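Local coordinates for protein 6-phosphogluconate dehydrogenase, NAD-binding (Geobacter metallireducens, PDB 3PEF) that probably reduces succinic semialdehyde to gamma-hydroxybutyrate as an NADP-dependent member of the beta-hydroxyacid dehydrogenase family, at residues 230-234 with 235-239; 266-270 with 271-275. The protein carries 2 engineered substitutions. All coordinates share one frame; numbering follows the deposited sequence.

Contact 1 of 2, residues 230-234 with 235-239. With NAP (NADP nicotinamide-adenine-dinucleotide phosphate), chain I.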
loop_
_atom_site.group_PDB
_atom_site.type_symbol
_atom_site.label_atom_id
_atom_site.label_comp_id
_atom_site.label_asym_id
_atom_site.label_seq_id
_atom_site.Cartn_x
_atom_site.Cartn_y
_atom_site.Cartn_z
ATOM N N PRO A 230 -17.911 -6.719 -20.242
ATOM C CA PRO A 230 -18.335 -6.307 -18.897
ATOM C C PRO A 230 -19.467 -7.148 -18.307
ATOM O O PRO A 230 -20.531 -7.252 -18.887
ATOM C CB PRO A 230 -18.807 -4.865 -19.104
ATOM C CG PRO A 230 -19.187 -4.807 -20.576
ATOM C CD PRO A 230 -18.200 -5.691 -21.259
ATOM N N ALA A 231 -19.227 -7.749 -17.150
ATOM C CA ALA A 231 -20.315 -8.317 -16.351
ATOM C C ALA A 231 -20.503 -7.406 -15.141
ATOM O O ALA A 231 -21.605 -6.949 -14.852
ATOM C CB ALA A 231 -19.994 -9.748 -15.915
ATOM N N PHE A 232 -19.407 -7.135 -14.450
ATOM C CA PHE A 232 -19.405 -6.103 -13.415
ATOM C C PHE A 232 -18.449 -5.000 -13.868
ATOM O O PHE A 232 -17.233 -5.183 -13.829
ATOM C CB PHE A 232 -18.986 -6.698 -12.061
ATOM C CG PHE A 232 -18.980 -5.692 -10.924
ATOM C CD1 PHE A 232 -18.081 -5.815 -9.871
ATOM C CD2 PHE A 232 -19.876 -4.630 -10.910
ATOM C CE1 PHE A 232 -18.072 -4.894 -8.811
ATOM C CE2 PHE A 232 -19.879 -3.713 -9.852
ATOM C CZ PHE A 232 -18.971 -3.848 -8.807
ATOM N N PRO A 233 -18.994 -3.850 -14.323
ATOM C CA PRO A 233 -18.132 -2.799 -14.872
ATOM C C PRO A 233 -17.038 -2.375 -13.893
ATOM O O PRO A 233 -17.287 -2.147 -12.704
ATOM C CB PRO A 233 -19.112 -1.652 -15.166
ATOM C CG PRO A 233 -20.398 -2.353 -15.495
ATOM C CD PRO A 233 -20.423 -3.528 -14.491
ATOM N N LEU A 234 -15.816 -2.299 -14.408
ATOM C CA LEU A 234 -14.660 -1.963 -13.597
ATOM C C LEU A 234 -14.831 -0.631 -12.855
ATOM O O LEU A 234 -14.443 -0.513 -11.694
ATOM C CB LEU A 234 -13.372 -2.006 -14.429
ATOM C CG LEU A 234 -12.049 -1.917 -13.656
ATOM C CD1 LEU A 234 -10.891 -2.624 -14.370
ATOM C CD2 LEU A 234 -11.698 -0.459 -13.363
ATOM N N LYS A 235 -15.438 0.360 -13.499
ATOM C CA LYS A 235 -15.666 1.635 -12.818
ATOM C C LYS A 235 -16.523 1.447 -11.562
ATOM O O LYS A 235 -16.327 2.149 -10.564
ATOM C CB LYS A 235 -16.307 2.664 -13.756
ATOM C CG LYS A 235 -17.685 2.254 -14.298
ATOM C CD LYS A 235 -18.149 3.219 -15.421
ATOM C CE LYS A 235 -19.562 2.826 -15.920
ATOM N NZ LYS A 235 -20.022 3.634 -17.084
ATOM N N HIS A 236 -17.467 0.500 -11.602
ATOM C CA HIS A 236 -18.330 0.245 -10.444
ATOM C C HIS A 236 -17.597 -0.484 -9.323
ATOM O O HIS A 236 -17.859 -0.223 -8.137
ATOM C CB HIS A 236 -19.621 -0.496 -10.826
ATOM C CG HIS A 236 -20.470 0.253 -11.810
ATOM N ND1 HIS A 236 -20.550 1.631 -11.825
ATOM C CD2 HIS A 236 -21.265 -0.180 -12.814
ATOM C CE1 HIS A 236 -21.354 2.014 -12.799
ATOM N NE2 HIS A 236 -21.811 0.935 -13.410
ATOM N N MET A 237 -16.716 -1.415 -9.681
ATOM C CA MET A 237 -15.864 -2.076 -8.669
ATOM C C MET A 237 -15.076 -1.002 -7.930
ATOM O O MET A 237 -14.985 -0.996 -6.694
ATOM C CB MET A 237 -14.890 -3.069 -9.323
ATOM C CG MET A 237 -13.877 -3.701 -8.361
ATOM S SD MET A 237 -14.610 -4.915 -7.212
ATOM C CE MET A 237 -15.039 -3.927 -5.819
ATOM N N GLN A 238 -14.511 -0.076 -8.693
ATOM C CA GLN A 238 -13.670 0.964 -8.088
ATOM C C GLN A 238 -14.496 1.877 -7.181
ATOM O O GLN A 238 -14.029 2.295 -6.131
ATOM C CB GLN A 238 -12.948 1.783 -9.173
ATOM C CG GLN A 238 -11.803 2.664 -8.647
ATOM C CD GLN A 238 -12.265 4.063 -8.277
ATOM O OE1 GLN A 238 -12.816 4.781 -9.102
ATOM N NE2 GLN A 238 -12.038 4.454 -7.038
ATOM N N LYS A 239 -15.712 2.201 -7.614
ATOM C CA LYS A 239 -16.625 3.012 -6.823
ATOM C C LYS A 239 -16.935 2.301 -5.491
ATOM O O LYS A 239 -17.002 2.933 -4.441
ATOM C CB LYS A 239 -17.923 3.287 -7.611
ATOM C CG LYS A 239 -19.054 3.929 -6.783
ATOM C CD LYS A 239 -20.039 2.900 -6.217
ATOM C CE LYS A 239 -20.754 2.155 -7.323
ATOM N NZ LYS A 239 -21.778 1.190 -6.840
HETATM P PA NAP I . -24.700 -0.018 -15.393
HETATM O O1A NAP I . -23.610 0.930 -15.713
HETATM O O2A NAP I . -25.006 -1.003 -16.448
HETATM O O5B NAP I . -26.036 0.784 -15.023
HETATM C C5B NAP I . -25.973 1.988 -14.308
HETATM C C4B NAP I . -27.383 2.550 -14.276
HETATM O O4B NAP I . -27.368 3.747 -13.529
HETATM C C3B NAP I . -27.868 2.915 -15.677
HETATM O O3B NAP I . -29.249 2.640 -15.688
HETATM C C2B NAP I . -27.651 4.413 -15.720
HETATM O O2B NAP I . -28.491 5.112 -16.602
HETATM C C1B NAP I . -27.990 4.759 -14.282
HETATM N N9A NAP I . -27.498 6.098 -13.929
HETATM C C8A NAP I . -26.186 6.471 -13.768
HETATM N N7A NAP I . -26.156 7.788 -13.460
HETATM C C5A NAP I . -27.421 8.254 -13.437
HETATM C C6A NAP I . -27.937 9.509 -13.162
HETATM N N6A NAP I . -27.120 10.513 -12.871
HETATM N N1A NAP I . -29.292 9.703 -13.212
HETATM C C2A NAP I . -30.134 8.648 -13.518
HETATM N N3A NAP I . -29.612 7.395 -13.781
HETATM C C4A NAP I . -28.277 7.205 -13.733
HETATM O O3 NAP I . -24.257 -0.775 -14.065
HETATM P PN NAP I . -24.949 -1.959 -13.273
HETATM O O1N NAP I . -23.984 -3.057 -13.103
HETATM O O2N NAP I . -26.286 -2.263 -13.821
HETATM O O5D NAP I . -25.054 -1.121 -11.900
HETATM C C5D NAP I . -26.243 -0.899 -11.190
HETATM C C4D NAP I . -25.899 -1.041 -9.708
HETATM O O4D NAP I . -25.735 -2.388 -9.335
HETATM C C3D NAP I . -24.570 -0.399 -9.369
HETATM O O3D NAP I . -24.754 0.188 -8.099
HETATM C C2D NAP I . -23.588 -1.559 -9.308
HETATM O O2D NAP I . -22.530 -1.265 -8.438
HETATM C C1D NAP I . -24.483 -2.621 -8.718
HETATM N N1N NAP I . -24.126 -4.038 -8.943
HETATM C C2N NAP I . -23.583 -4.446 -10.127
HETATM C C3N NAP I . -23.302 -5.793 -10.345
HETATM C C7N NAP I . -22.754 -6.242 -11.666
HETATM O O7N NAP I . -22.078 -7.451 -11.683
HETATM N N7N NAP I . -22.876 -5.520 -12.793
HETATM C C4N NAP I . -23.575 -6.741 -9.353
HETATM C C5N NAP I . -24.156 -6.316 -8.161
HETATM C C6N NAP I . -24.444 -4.965 -7.969
HETATM P P2B NAP I . -28.141 5.231 -18.188
HETATM O O1X NAP I . -28.921 6.440 -18.685
HETATM O O2X NAP I . -26.667 5.429 -18.339
HETATM O O3X NAP I . -28.552 3.969 -18.894
#
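The imidazole of His-236 lies against Pro-233 and Lys-235. CG of Lys-235 sits over one face, 3.8 Å from the ring plane and nearer the ring's border than its centre. Pro-233 meets the ring obliquely, its CB 3.5 Å from His-236 CD2. At the edge, in the ring plane, is the NADP phosphate oxygen O1A. His-236 NE2 donates to O1A over 2.9 Å, and the bond is almost straight at 177°. ND1 on the same ring is bonded to a glycerol, probably from the crystallisation liquor. The phenyl ring of Phe-232 has oblique neighbours. Its CE2 is 3.4 Å from His-236 CB, and its CD2 is 3.4 Å from C7N of the nicotinamide carboxamide. A chi1 of -179° carries the Phe-232 ring away from its own N, and the ring lies against the backbone of the first helical turn, with CZ close to Met-237 N. There Met-237 crosses it at about a right angle, CB 3.7 Å from Phe-232 CE1. The sulfur also approaches obliquely, a Met-aromatic contact.

Residues 230-233 are the loop that leads into helix 234-251, and Pro-233 is its N-cap. Pro-233 O accepts from Met-237 N and, more weakly, from His-236 N. Gln-238 N bonds to Leu-234 O in the next step of the helix. NADP is gripped from both parts of this turn. Ala-231 O takes the carboxamide N7N at 2.8 Å. Lys-239 bends at chi2 and chi3, which brings NZ to the ribose hydroxyl O2D at 3.0 Å. A weak bond to O3D follows, and Thr-96 O holds the same ammonium. The amide of Gln-238 turns elsewhere, to Arg-269 and Asn-262 of the same chain and to Asp-249 of the second subunit.

Contact 2 of 2, residues 266-270 with 271-275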
loop_
_atom_site.group_PDB
_atom_site.type_symbol
_atom_site.label_atom_id
_atom_site.label_comp_id
_atom_site.label_asym_id
_atom_site.label_seq_id
_atom_site.Cartn_x
_atom_site.Cartn_y
_atom_site.Cartn_z
ATOM N N LYS A 266 -8.218 2.242 -9.659
ATOM C CA LYS A 266 -8.151 3.589 -10.236
ATOM C C LYS A 266 -7.179 3.614 -11.402
ATOM O O LYS A 266 -7.407 4.305 -12.405
ATOM C CB LYS A 266 -7.718 4.631 -9.198
ATOM C CG LYS A 266 -8.781 5.034 -8.168
ATOM C CD LYS A 266 -8.170 5.973 -7.106
ATOM C CE LYS A 266 -9.151 6.262 -5.973
ATOM N NZ LYS A 266 -8.577 7.189 -4.915
ATOM N N GLY A 267 -6.086 2.873 -11.262
ATOM C CA GLY A 267 -5.093 2.804 -12.316
ATOM C C GLY A 267 -5.706 2.184 -13.559
ATOM O O GLY A 267 -5.502 2.661 -14.684
ATOM N N ALA A 268 -6.467 1.115 -13.358
ATOM C CA ALA A 268 -7.170 0.492 -14.467
ATOM C C ALA A 268 -8.160 1.452 -15.130
ATOM O O ALA A 268 -8.302 1.436 -16.349
ATOM C CB ALA A 268 -7.867 -0.806 -14.029
ATOM N N ARG A 269 -8.850 2.287 -14.355
ATOM C CA ARG A 269 -9.755 3.267 -14.977
ATOM C C ARG A 269 -8.976 4.241 -15.827
ATOM O O ARG A 269 -9.436 4.642 -16.897
ATOM C CB ARG A 269 -10.543 4.074 -13.946
ATOM C CG ARG A 269 -11.559 3.280 -13.189
ATOM C CD ARG A 269 -12.393 4.184 -12.333
ATOM N NE ARG A 269 -13.356 4.937 -13.128
ATOM C CZ ARG A 269 -14.321 5.680 -12.597
ATOM N NH1 ARG A 269 -14.447 5.753 -11.276
ATOM N NH2 ARG A 269 -15.171 6.334 -13.373
ATOM N N ALA A 270 -7.805 4.634 -15.325
ATOM C CA ALA A 270 -6.972 5.616 -15.999
ATOM C C ALA A 270 -6.405 5.055 -17.291
ATOM O O ALA A 270 -6.164 5.810 -18.231
ATOM C CB ALA A 270 -5.844 6.133 -15.073
ATOM N N ALA A 271 -6.206 3.737 -17.349
ATOM C CA ALA A 271 -5.739 3.100 -18.585
ATOM C C ALA A 271 -6.881 2.868 -19.584
ATOM O O ALA A 271 -6.666 2.318 -20.668
ATOM C CB ALA A 271 -5.003 1.810 -18.292
ATOM N N GLY A 272 -8.089 3.288 -19.214
ATOM C CA GLY A 272 -9.235 3.229 -20.104
ATOM C C GLY A 272 -10.071 1.965 -20.000
ATOM O O GLY A 272 -10.835 1.656 -20.911
ATOM N N PHE A 273 -9.953 1.233 -18.893
ATOM C CA PHE A 273 -10.667 -0.037 -18.785
ATOM C C PHE A 273 -11.966 0.054 -17.967
ATOM O O PHE A 273 -12.586 -0.963 -17.668
ATOM C CB PHE A 273 -9.746 -1.131 -18.232
ATOM C CG PHE A 273 -8.457 -1.289 -19.000
ATOM C CD1 PHE A 273 -8.439 -1.194 -20.382
ATOM C CD2 PHE A 273 -7.267 -1.546 -18.339
ATOM C CE1 PHE A 273 -7.255 -1.341 -21.093
ATOM C CE2 PHE A 273 -6.080 -1.693 -19.046
ATOM C CZ PHE A 273 -6.077 -1.594 -20.423
ATOM N N GLY A 274 -12.376 1.279 -17.636
ATOM C CA GLY A 274 -13.514 1.530 -16.761
ATOM C C GLY A 274 -14.818 0.849 -17.141
ATOM O O GLY A 274 -15.625 0.497 -16.268
ATOM N N ASP A 275 -15.034 0.667 -18.443
ATOM C CA ASP A 275 -16.275 0.080 -18.944
ATOM C C ASP A 275 -16.122 -1.406 -19.310
ATOM O O ASP A 275 -17.078 -2.037 -19.748
ATOM C CB ASP A 275 -16.795 0.851 -20.177
ATOM C CG ASP A 275 -17.546 2.131 -19.808
ATOM O OD1 ASP A 275 -18.013 2.269 -18.657
ATOM O OD2 ASP A 275 -17.681 3.006 -20.687
HETATM O O HOH W 1 -11.771 3.933 -18.045
#
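A Schellman motif ends helix 256-270, and Gly-272 is its first residue outside helical backbone angles. Two bonds run back into the last turn. Phe-273 N donates to Ala-268 O over 3.0 Å, at an angle of 157°. Gly-272 N donates to Arg-269 O, also over 3.0 Å. This second bond is less regular, because the donor stands well above the carbonyl plane and not on a lone pair. Ala-271 N still makes a helical bond to Gly-267 O. Ala-268 O takes Phe-273 N well and Ala-271 N only weakly.

The positive phi of Gly-272 (92°) swings the chain back beside the helix end. Gly-272 has no side chain to meet the carbonyl O of Ala-271 at this phi. The turn also brings Phe-273 alongside the last helical residues. Its chi1 of -54° sets CG next to the backbone N that is bonded to Ala-268 O. CB and CD2 of Phe-273 therefore lie beside that oxygen, CB at 3.5 Å. Ala-271 O stands over one face of the ring, 3.7 Å from its plane and away from the middle. The methyl of Ala-268 is a looser neighbour, its CB 4.4 Å from Phe-273 CD2. Outside the turn, Lys-283 makes a cation-pi contact with the ring.

A water extends the cap by one residue. It donates to Arg-269 O at 2.7 Å and accepts from Gly-274 N at 2.8 Å. Arg-269 O is thus shared between the amide of Gly-272 and this water. The side chain of Arg-269 leaves the helix toward helix 234-251, where NH1 bonds to Gln-238 OE1. At the surface, Ala-270 packs on Gly-252 of the second subunit.

How the contacts relate
Both contacts are turns at helix ends, but at opposite ends of two successive helices. Contact 1 starts helix 234-251 and is buried. Contact 2 closes helix 256-270 and lies at the surface; its centre is about 19 Å from the centre of the chain, that of contact 1 about 9 Å. Contact 1 combines aromatic, sulfur and proline packing with polar groups directed at NADP. Contact 2 relies mainly on backbone bonds, two glycines and a water. The two touch, with centres about 10 Å apart. Lys-235 N probably bonds to Gly-274 O, and Lys-235 NZ forms a salt bridge with Asp-275. Leu-234 CB packs on Phe-273 O. These links tie loop 271-275 to the cofactor-binding helix.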